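Local coordinates for cellulase IBT99 (Metagenomes, PDB 6WBT), which probably hydrolyses 6-phospho-alpha-glucosides by the NAD- and metal-dependent mechanism of family 4 glycosidases, and binds NAD, manganese and glucose 6-phosphate, at residues 192-200 with 339-350; 385-396 with 407-416. All blocks are in the same frame, centred on the assembly; numbering follows the deposited sequence.

Contact 1 joins two strands of different sheets, 192-197 of the four-stranded antiparallel sheet and 339-345 of the large mixed sheet that carries the Rossmann strands; contact 2 pairs two consecutive helices farther along the chain. Their centres lie about 21 Å apart, yet they meet where residues 198 and 199 pack on helix 385-396: Gly198 CA is 3.7 Å from Ile386 CD1, and Leu199 CD1 is 3.9 Å from Gln389 CB. Contact 1 reaches the active site at Asn200, whose side chain is about 4 Å from the bound manganese and about 6 Å from NAD. In contact 2 the side chain of Gln389 stays about 12 Å from the metal and about 13 Å from glucose 6-phosphate.

Contact 1. Residues 192-200 with 339-350; sequences IESDYFGLN and RQLVIVPNNGAI
Arg339 reaches from its strand to the backbone and acids of strand 192-197. From CB its chain runs fully extended to NE, with CG anti to the backbone N (chi1 -172°), which carries the head across to the other strand. Arg339 CD and NE pass Glu193 OE2, which stands over one face of the guanidinium and forms a long salt bridge with Arg339 NH1 (3.8 Å), with no N-H pointing at it. Arg339 NH1 gives a nearly straight hydrogen bond to Ser194 O (3.1 Å); the oxygen lies in the guanidinium plane, although the donor sits well above the carbonyl plane. Arg339 NH2 makes a salt bridge with Asp195 OD1 at 3.1 Å, its hydrogen bond weak and the two planes 78° apart. Both acids also pair with Arg209, and Glu193 with Arg337 of the second subunit.

Beyond this network the contact is apolar: Leu341 CD1 meets Tyr196 CB at 3.7 Å, Ile343 CD1 touches Asn200 CB, and Ile350 CD1 lies 4.0 Å from Phe197 CB. The strand axes come no nearer than 8.6 Å, at 22°, too far apart for backbone pairing. Strand 202-210 flanks 192-197 within its own sheet, strand 358-366 adjoins 338-345, and helix 151-161 packs against Ile343 and Asn200.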
loop_
_atom_site.group_PDB
_atom_site.type_symbol
_atom_site.label_atom_id
_atom_site.label_comp_id
_atom_site.label_asym_id
_atom_site.label_seq_id
_atom_site.Cartn_x
_atom_site.Cartn_y
_atom_site.Cartn_z
ATOM N N ILE A 192 8.696 25.498 23.342
ATOM C CA ILE A 192 7.734 24.415 23.192
ATOM C C ILE A 192 7.850 23.838 21.789
ATOM O O ILE A 192 8.210 24.529 20.828
ATOM C CB ILE A 192 6.299 24.897 23.505
ATOM C CG1 ILE A 192 5.515 23.815 24.253
ATOM C CG2 ILE A 192 5.560 25.301 22.235
ATOM C CD1 ILE A 192 6.051 23.510 25.638
ATOM N N GLU A 193 7.566 22.541 21.683
ATOM C CA GLU A 193 7.576 21.826 20.413
ATOM C C GLU A 193 6.900 20.484 20.634
ATOM O O GLU A 193 7.186 19.799 21.621
ATOM C CB GLU A 193 9.002 21.638 19.878
ATOM C CG GLU A 193 9.100 20.658 18.719
ATOM C CD GLU A 193 10.460 20.667 18.048
ATOM O OE1 GLU A 193 10.957 21.762 17.712
ATOM O OE2 GLU A 193 11.030 19.573 17.845
ATOM N N SER A 194 6.001 20.119 19.728
ATOM C CA SER A 194 5.175 18.940 19.905
ATOM C C SER A 194 5.117 18.142 18.613
ATOM O O SER A 194 5.274 18.686 17.517
ATOM C CB SER A 194 3.755 19.316 20.344
ATOM O OG SER A 194 3.132 20.143 19.376
ATOM N N ASP A 195 4.903 16.840 18.768
ATOM C CA ASP A 195 4.622 15.935 17.665
ATOM C C ASP A 195 3.112 15.796 17.513
ATOM O O ASP A 195 2.395 15.605 18.500
ATOM C CB ASP A 195 5.258 14.564 17.909
ATOM C CG ASP A 195 6.751 14.650 18.155
ATOM O OD1 ASP A 195 7.430 15.409 17.433
ATOM O OD2 ASP A 195 7.245 13.965 19.075
ATOM N N TYR A 196 2.633 15.882 16.274
ATOM C CA TYR A 196 1.210 16.057 16.021
ATOM C C TYR A 196 0.840 15.387 14.705
ATOM O O TYR A 196 1.642 15.343 13.770
ATOM C CB TYR A 196 0.865 17.553 16.000
ATOM C CG TYR A 196 -0.585 17.897 15.749
ATOM C CD1 TYR A 196 -1.065 18.054 14.457
ATOM C CD2 TYR A 196 -1.462 18.103 16.805
ATOM C CE1 TYR A 196 -2.384 18.381 14.221
ATOM C CE2 TYR A 196 -2.785 18.432 16.579
ATOM C CZ TYR A 196 -3.240 18.571 15.284
ATOM O OH TYR A 196 -4.555 18.900 15.050
ATOM N N PHE A 197 -0.381 14.857 14.643
ATOM C CA PHE A 197 -0.893 14.278 13.409
ATOM C C PHE A 197 -2.410 14.364 13.416
ATOM O O PHE A 197 -3.035 14.559 14.461
ATOM C CB PHE A 197 -0.438 12.823 13.221
ATOM C CG PHE A 197 -1.208 11.828 14.050
ATOM C CD1 PHE A 197 -2.325 11.188 13.534
ATOM C CD2 PHE A 197 -0.807 11.524 15.339
ATOM C CE1 PHE A 197 -3.033 10.276 14.293
ATOM C CE2 PHE A 197 -1.509 10.609 16.101
ATOM C CZ PHE A 197 -2.622 9.984 15.578
ATOM N N GLY A 198 -2.999 14.200 12.231
ATOM C CA GLY A 198 -4.430 14.227 12.043
ATOM C C GLY A 198 -4.804 15.200 10.949
ATOM O O GLY A 198 -3.966 15.609 10.140
ATOM N N LEU A 199 -6.081 15.565 10.920
ATOM C CA LEU A 199 -6.593 16.556 9.987
ATOM C C LEU A 199 -6.741 17.902 10.690
ATOM O O LEU A 199 -6.551 18.023 11.902
ATOM C CB LEU A 199 -7.933 16.103 9.400
ATOM C CG LEU A 199 -7.951 14.741 8.703
ATOM C CD1 LEU A 199 -9.334 14.444 8.143
ATOM C CD2 LEU A 199 -6.901 14.679 7.604
ATOM N N ASN A 200 -7.083 18.923 9.908
ATOM C CA ASN A 200 -7.293 20.249 10.477
ATOM C C ASN A 200 -8.491 20.227 11.418
ATOM O O ASN A 200 -9.582 19.787 11.043
ATOM C CB ASN A 200 -7.499 21.280 9.368
ATOM C CG ASN A 200 -7.732 22.679 9.907
ATOM O OD1 ASN A 200 -8.799 23.264 9.715
ATOM N ND2 ASN A 200 -6.735 23.221 10.593
ATOM N N ARG A 339 10.125 24.590 12.028
ATOM C CA ARG A 339 9.318 23.384 12.178
ATOM C C ARG A 339 7.926 23.783 12.655
ATOM O O ARG A 339 7.740 24.145 13.821
ATOM C CB ARG A 339 9.981 22.415 13.152
ATOM C CG ARG A 339 9.311 21.055 13.239
ATOM C CD ARG A 339 10.011 20.170 14.256
ATOM N NE ARG A 339 9.437 18.829 14.309
ATOM C CZ ARG A 339 8.398 18.491 15.062
ATOM N NH1 ARG A 339 7.809 19.398 15.830
ATOM N NH2 ARG A 339 7.944 17.245 15.049
ATOM N N GLN A 340 6.946 23.715 11.754
ATOM C CA GLN A 340 5.577 24.105 12.057
ATOM C C GLN A 340 4.623 22.976 11.694
ATOM O O GLN A 340 4.964 22.062 10.939
ATOM C CB GLN A 340 5.174 25.382 11.305
ATOM C CG GLN A 340 6.103 26.565 11.528
ATOM C CD GLN A 340 6.077 27.075 12.957
ATOM O OE1 GLN A 340 5.143 26.803 13.711
ATOM N NE2 GLN A 340 7.110 27.818 13.336
ATOM N N LEU A 341 3.412 23.057 12.242
ATOM C CA LEU A 341 2.351 22.095 11.948
ATOM C C LEU A 341 1.528 22.648 10.791
ATOM O O LEU A 341 0.662 23.505 10.982
ATOM C CB LEU A 341 1.487 21.848 13.180
ATOM C CG LEU A 341 2.201 21.486 14.484
ATOM C CD1 LEU A 341 1.191 21.250 15.595
ATOM C CD2 LEU A 341 3.092 20.270 14.301
ATOM N N VAL A 342 1.799 22.160 9.583
ATOM C CA VAL A 342 1.138 22.637 8.379
ATOM C C VAL A 342 0.326 21.496 7.775
ATOM O O VAL A 342 0.423 20.341 8.190
ATOM C CB VAL A 342 2.135 23.200 7.350
ATOM C CG1 VAL A 342 3.024 24.253 7.994
ATOM C CG2 VAL A 342 2.965 22.081 6.767
ATOM N N ILE A 343 -0.478 21.841 6.775
ATOM C CA ILE A 343 -1.358 20.896 6.099
ATOM C C ILE A 343 -0.726 20.552 4.757
ATOM O O ILE A 343 -0.591 21.415 3.882
ATOM C CB ILE A 343 -2.769 21.471 5.921
ATOM C CG1 ILE A 343 -3.299 21.983 7.261
ATOM C CG2 ILE A 343 -3.702 20.422 5.337
ATOM C CD1 ILE A 343 -4.629 22.685 7.160
ATOM N N VAL A 344 -0.338 19.293 4.591
ATOM C CA VAL A 344 0.340 18.846 3.376
ATOM C C VAL A 344 -0.388 17.625 2.834
ATOM O O VAL A 344 -1.101 16.926 3.574
ATOM C CB VAL A 344 1.829 18.522 3.640
ATOM C CG1 VAL A 344 2.592 19.782 4.006
ATOM C CG2 VAL A 344 1.953 17.477 4.737
ATOM N N PRO A 345 -0.244 17.349 1.538
ATOM C CA PRO A 345 -0.736 16.072 1.003
ATOM C C PRO A 345 0.036 14.914 1.617
ATOM O O PRO A 345 1.263 14.961 1.733
ATOM C CB PRO A 345 -0.477 16.190 -0.504
ATOM C CG PRO A 345 -0.344 17.656 -0.758
ATOM C CD PRO A 345 0.267 18.231 0.477
ATOM N N ASN A 346 -0.697 13.873 2.018
ATOM C CA ASN A 346 -0.106 12.723 2.692
ATOM C C ASN A 346 0.982 12.079 1.845
ATOM O O ASN A 346 2.174 12.244 2.127
ATOM C CB ASN A 346 -1.183 11.690 3.032
ATOM C CG ASN A 346 -0.674 10.604 3.953
ATOM O OD1 ASN A 346 0.280 10.809 4.703
ATOM N ND2 ASN A 346 -1.307 9.438 3.903
ATOM N N ASN A 347 0.578 11.342 0.808
ATOM C CA ASN A 347 1.512 10.701 -0.118
ATOM C C ASN A 347 2.504 9.806 0.622
ATOM O O ASN A 347 3.683 9.725 0.271
ATOM C CB ASN A 347 2.243 11.743 -0.968
ATOM C CG ASN A 347 1.341 12.391 -2.001
ATOM O OD1 ASN A 347 0.438 11.751 -2.541
ATOM N ND2 ASN A 347 1.583 13.665 -2.285
ATOM N N GLY A 348 2.023 9.133 1.665
ATOM C CA GLY A 348 2.841 8.223 2.436
ATOM C C GLY A 348 3.391 8.776 3.734
ATOM O O GLY A 348 4.089 8.045 4.447
ATOM N N ALA A 349 3.111 10.042 4.059
ATOM C CA ALA A 349 3.562 10.595 5.332
ATOM C C ALA A 349 2.970 9.817 6.501
ATOM O O ALA A 349 3.697 9.346 7.383
ATOM C CB ALA A 349 3.192 12.075 5.420
ATOM N N ILE A 350 1.649 9.676 6.522
ATOM C CA ILE A 350 0.960 8.756 7.418
ATOM C C ILE A 350 0.570 7.546 6.578
ATOM O O ILE A 350 -0.280 7.647 5.687
ATOM C CB ILE A 350 -0.261 9.409 8.080
ATOM C CG1 ILE A 350 0.150 10.682 8.822
ATOM C CG2 ILE A 350 -0.936 8.432 9.031
ATOM C CD1 ILE A 350 -1.002 11.402 9.497
#

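Contact 2. Residues 385-396 with 407-416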
loop_
_atom_site.group_PDB
_atom_site.type_symbol
_atom_site.label_atom_id
_atom_site.label_comp_id
_atom_site.label_asym_id
_atom_site.label_seq_id
_atom_site.Cartn_x
_atom_site.Cartn_y
_atom_site.Cartn_z
ATOM N N LEU A 385 -11.098 7.135 12.703
ATOM C CA LEU A 385 -11.687 8.464 12.825
ATOM C C LEU A 385 -11.275 9.358 11.663
ATOM O O LEU A 385 -12.100 10.108 11.126
ATOM C CB LEU A 385 -11.284 9.095 14.159
ATOM C CG LEU A 385 -11.981 8.557 15.409
ATOM C CD1 LEU A 385 -11.360 9.147 16.664
ATOM C CD2 LEU A 385 -13.470 8.860 15.357
ATOM N N ILE A 386 -10.004 9.294 11.258
ATOM C CA ILE A 386 -9.543 10.112 10.142
ATOM C C ILE A 386 -10.087 9.578 8.821
ATOM O O ILE A 386 -10.395 10.357 7.911
ATOM C CB ILE A 386 -8.004 10.187 10.139
ATOM C CG1 ILE A 386 -7.505 10.875 11.412
ATOM C CG2 ILE A 386 -7.497 10.929 8.913
ATOM C CD1 ILE A 386 -5.998 10.912 11.537
ATOM N N GLU A 387 -10.229 8.255 8.695
ATOM C CA GLU A 387 -10.764 7.684 7.462
ATOM C C GLU A 387 -12.193 8.149 7.208
ATOM O O GLU A 387 -12.585 8.373 6.057
ATOM C CB GLU A 387 -10.705 6.155 7.516
ATOM C CG GLU A 387 -9.315 5.561 7.329
ATOM C CD GLU A 387 -8.824 5.629 5.894
ATOM O OE1 GLU A 387 -9.592 6.071 5.014
ATOM O OE2 GLU A 387 -7.665 5.233 5.645
ATOM N N GLN A 388 -12.987 8.302 8.270
ATOM C CA GLN A 388 -14.364 8.754 8.101
ATOM C C GLN A 388 -14.412 10.210 7.652
ATOM O O GLN A 388 -15.138 10.557 6.713
ATOM C CB GLN A 388 -15.143 8.564 9.402
ATOM C CG GLN A 388 -16.588 9.030 9.327
ATOM C CD GLN A 388 -17.345 8.794 10.618
ATOM O OE1 GLN A 388 -16.786 8.300 11.597
ATOM N NE2 GLN A 388 -18.624 9.146 10.626
ATOM N N GLN A 389 -13.642 11.078 8.314
ATOM C CA GLN A 389 -13.645 12.492 7.953
ATOM C C GLN A 389 -13.007 12.722 6.590
ATOM O O GLN A 389 -13.483 13.556 5.811
ATOM C CB GLN A 389 -12.926 13.308 9.027
ATOM C CG GLN A 389 -13.857 14.099 9.931
ATOM C CD GLN A 389 -14.483 15.288 9.230
ATOM O OE1 GLN A 389 -15.628 15.228 8.783
ATOM N NE2 GLN A 389 -13.733 16.379 9.133
ATOM N N ASP A 390 -11.928 11.997 6.284
ATOM C CA ASP A 390 -11.279 12.159 4.986
ATOM C C ASP A 390 -12.211 11.747 3.854
ATOM O O ASP A 390 -12.223 12.374 2.789
ATOM C CB ASP A 390 -9.983 11.352 4.938
ATOM C CG ASP A 390 -9.089 11.754 3.783
ATOM O OD1 ASP A 390 -8.548 12.879 3.817
ATOM O OD2 ASP A 390 -8.927 10.948 2.843
ATOM N N ALA A 391 -13.000 10.691 4.067
ATOM C CA ALA A 391 -14.022 10.332 3.091
ATOM C C ALA A 391 -15.117 11.390 3.039
ATOM O O ALA A 391 -15.604 11.734 1.956
ATOM C CB ALA A 391 -14.611 8.962 3.424
ATOM N N CYS A 392 -15.509 11.920 4.199
ATOM C CA CYS A 392 -16.509 12.982 4.238
ATOM C C CYS A 392 -16.026 14.219 3.492
ATOM O O CYS A 392 -16.726 14.747 2.619
ATOM C CB CYS A 392 -16.845 13.325 5.690
ATOM S SG CYS A 392 -17.766 14.860 5.900
ATOM N N GLU A 393 -14.825 14.697 3.824
ATOM C CA GLU A 393 -14.275 15.857 3.129
ATOM C C GLU A 393 -13.961 15.541 1.674
ATOM O O GLU A 393 -14.064 16.422 0.814
ATOM C CB GLU A 393 -13.023 16.355 3.851
ATOM C CG GLU A 393 -13.272 16.795 5.284
ATOM C CD GLU A 393 -11.995 17.181 6.006
ATOM O OE1 GLU A 393 -10.904 16.989 5.429
ATOM O OE2 GLU A 393 -12.084 17.674 7.149
ATOM N N GLY A 394 -13.582 14.296 1.378
ATOM C CA GLY A 394 -13.318 13.924 -0.003
ATOM C C GLY A 394 -14.573 13.911 -0.854
ATOM O O GLY A 394 -14.558 14.364 -2.002
ATOM N N LEU A 395 -15.674 13.392 -0.305
ATOM C CA LEU A 395 -16.936 13.393 -1.039
ATOM C C LEU A 395 -17.469 14.805 -1.239
ATOM O O LEU A 395 -18.153 15.072 -2.234
ATOM C CB LEU A 395 -17.970 12.536 -0.309
ATOM C CG LEU A 395 -17.721 11.026 -0.284
ATOM C CD1 LEU A 395 -18.605 10.359 0.756
ATOM C CD2 LEU A 395 -17.954 10.419 -1.657
ATOM N N LEU A 396 -17.170 15.718 -0.312
ATOM C CA LEU A 396 -17.632 17.094 -0.458
ATOM C C LEU A 396 -16.862 17.832 -1.543
ATOM O O LEU A 396 -17.430 18.689 -2.232
ATOM C CB LEU A 396 -17.512 17.833 0.875
ATOM C CG LEU A 396 -18.251 19.170 0.956
ATOM C CD1 LEU A 396 -19.754 18.947 0.934
ATOM C CD2 LEU A 396 -17.836 19.942 2.196
ATOM N N LYS A 407 -23.282 13.264 -4.163
ATOM C CA LYS A 407 -22.005 13.310 -3.458
ATOM C C LYS A 407 -22.091 14.200 -2.226
ATOM O O LYS A 407 -21.460 13.917 -1.200
ATOM C CB LYS A 407 -20.905 13.804 -4.397
ATOM C CG LYS A 407 -20.601 12.872 -5.561
ATOM C CD LYS A 407 -19.501 11.881 -5.220
ATOM C CE LYS A 407 -19.132 11.035 -6.430
ATOM N NZ LYS A 407 -17.905 10.224 -6.195
ATOM N N ALA A 408 -22.865 15.285 -2.308
ATOM C CA ALA A 408 -23.054 16.148 -1.146
ATOM C C ALA A 408 -23.849 15.438 -0.059
ATOM O O ALA A 408 -23.537 15.567 1.131
ATOM C CB ALA A 408 -23.746 17.446 -1.561
ATOM N N LEU A 409 -24.879 14.682 -0.446
ATOM C CA LEU A 409 -25.636 13.907 0.532
ATOM C C LEU A 409 -24.761 12.842 1.181
ATOM O O LEU A 409 -24.911 12.542 2.371
ATOM C CB LEU A 409 -26.855 13.271 -0.136
ATOM C CG LEU A 409 -27.767 12.433 0.760
ATOM C CD1 LEU A 409 -28.331 13.280 1.890
ATOM C CD2 LEU A 409 -28.885 11.804 -0.054
HETATM N N MSE A 410 -23.842 12.263 0.415
HETATM C CA MSE A 410 -22.899 11.287 0.943
HETATM C C MSE A 410 -21.926 11.941 1.916
HETATM O O MSE A 410 -21.488 11.320 2.885
HETATM C CB MSE A 410 -22.136 10.614 -0.198
HETATM C CG MSE A 410 -22.959 9.613 -0.991
HETATM SE SE MSE A 410 -21.989 8.869 -2.509
HETATM C CE MSE A 410 -23.210 7.421 -2.966
ATOM N N ALA A 411 -21.591 13.206 1.650
ATOM C CA ALA A 411 -20.688 13.932 2.535
ATOM C C ALA A 411 -21.360 14.256 3.864
ATOM O O ALA A 411 -20.729 14.168 4.924
ATOM C CB ALA A 411 -20.199 15.210 1.855
ATOM N N PHE A 412 -22.641 14.629 3.828
ATOM C CA PHE A 412 -23.351 14.951 5.062
ATOM C C PHE A 412 -23.686 13.693 5.853
ATOM O O PHE A 412 -23.633 13.699 7.088
ATOM C CB PHE A 412 -24.618 15.746 4.743
ATOM C CG PHE A 412 -24.372 17.209 4.495
ATOM C CD1 PHE A 412 -23.596 17.625 3.425
ATOM C CD2 PHE A 412 -24.924 18.168 5.328
ATOM C CE1 PHE A 412 -23.368 18.969 3.195
ATOM C CE2 PHE A 412 -24.700 19.514 5.102
ATOM C CZ PHE A 412 -23.922 19.915 4.034
ATOM N N THR A 413 -24.029 12.603 5.162
ATOM C CA THR A 413 -24.320 11.351 5.854
ATOM C C THR A 413 -23.088 10.807 6.570
ATOM O O THR A 413 -23.207 10.221 7.653
ATOM C CB THR A 413 -24.859 10.318 4.859
ATOM O OG1 THR A 413 -26.058 10.815 4.250
ATOM C CG2 THR A 413 -25.160 8.997 5.555
HETATM N N MSE A 414 -21.907 11.010 5.998
HETATM C CA MSE A 414 -20.668 10.469 6.546
HETATM C C MSE A 414 -20.244 11.146 7.851
HETATM O O MSE A 414 -19.628 10.516 8.712
HETATM C CB MSE A 414 -19.543 10.597 5.514
HETATM C CG MSE A 414 -18.220 9.987 5.943
HETATM SE SE MSE A 414 -18.265 8.042 5.992
HETATM C CE MSE A 414 -18.622 7.718 4.104
ATOM N N ASN A 415 -20.583 12.426 7.990
ATOM C CA ASN A 415 -20.098 13.212 9.118
ATOM C C ASN A 415 -20.631 12.667 10.437
ATOM O O ASN A 415 -21.767 12.189 10.521
ATOM C CB ASN A 415 -20.502 14.677 8.951
ATOM C CG ASN A 415 -19.702 15.606 9.842
ATOM O OD1 ASN A 415 -20.019 15.784 11.017
ATOM N ND2 ASN A 415 -18.657 16.207 9.283
ATOM N N ARG A 416 -19.796 12.743 11.478
ATOM C CA ARG A 416 -20.181 12.213 12.783
ATOM C C ARG A 416 -21.237 13.079 13.458
ATOM O O ARG A 416 -22.037 12.568 14.252
ATOM C CB ARG A 416 -18.953 12.086 13.685
ATOM C CG ARG A 416 -17.861 11.182 13.135
ATOM C CD ARG A 416 -16.749 10.975 14.151
ATOM N NE ARG A 416 -17.226 10.287 15.347
ATOM C CZ ARG A 416 -17.260 8.965 15.485
ATOM N NH1 ARG A 416 -16.845 8.183 14.497
ATOM N NH2 ARG A 416 -17.708 8.424 16.609
#
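An antiparallel helical hairpin in the C-terminal domain of this family 4 glycosidase brings helix 385-396 against helix 407-414, their axes 7.8 Å apart at the closest and their directions at 157°. The close approach falls at Cys392 and Ala411, where the small Ala411 CB fits 3.6 Å from Cys392 O.

The packing is knobs-into-holes in both directions. Leu395 sits among Lys407, Met410, Ala411 and Met414, its CD1 3.7 Å from Met410 CB. The selenomethionine Met414 in turn enters the hole formed by Gln388, Ala391, Cys392 and Leu395; its first torsion (chi1 -176°) swings CG away from the backbone N, and bends at the next two bring Met414 SE round to 3.9 Å from Gln388 CG, while Met414 CG lies 3.6 Å from Cys392 CB.

Where helix 407-414 gives way to loop, the extended chain of Gln388 uses both ends of its amide. Gln388 NE2 donates to Met414 O at 2.6 Å, almost head-on to the carbonyl, and Gln388 OE1 accepts from Arg416 NH1 at 2.9 Å. These two bonds fix the turn of the amide, which stands 68° from the guanidinium plane. Leu385 CD2 lies over one face of the Arg416 guanidinium, toward its rim and 3.5 Å from Arg416 NH1, and Arg416 NH2 bonds to Thr413 O of the third subunit. A leucine in place of Gln388 would probably leave Met414 O and Arg416 NH1 without these partners, the arginine then keeping, of the contacts described, the Thr413 bond and the cover of Leu385. Helices 114-136 and 421-434 pack against the hairpin, both of them touching Phe412.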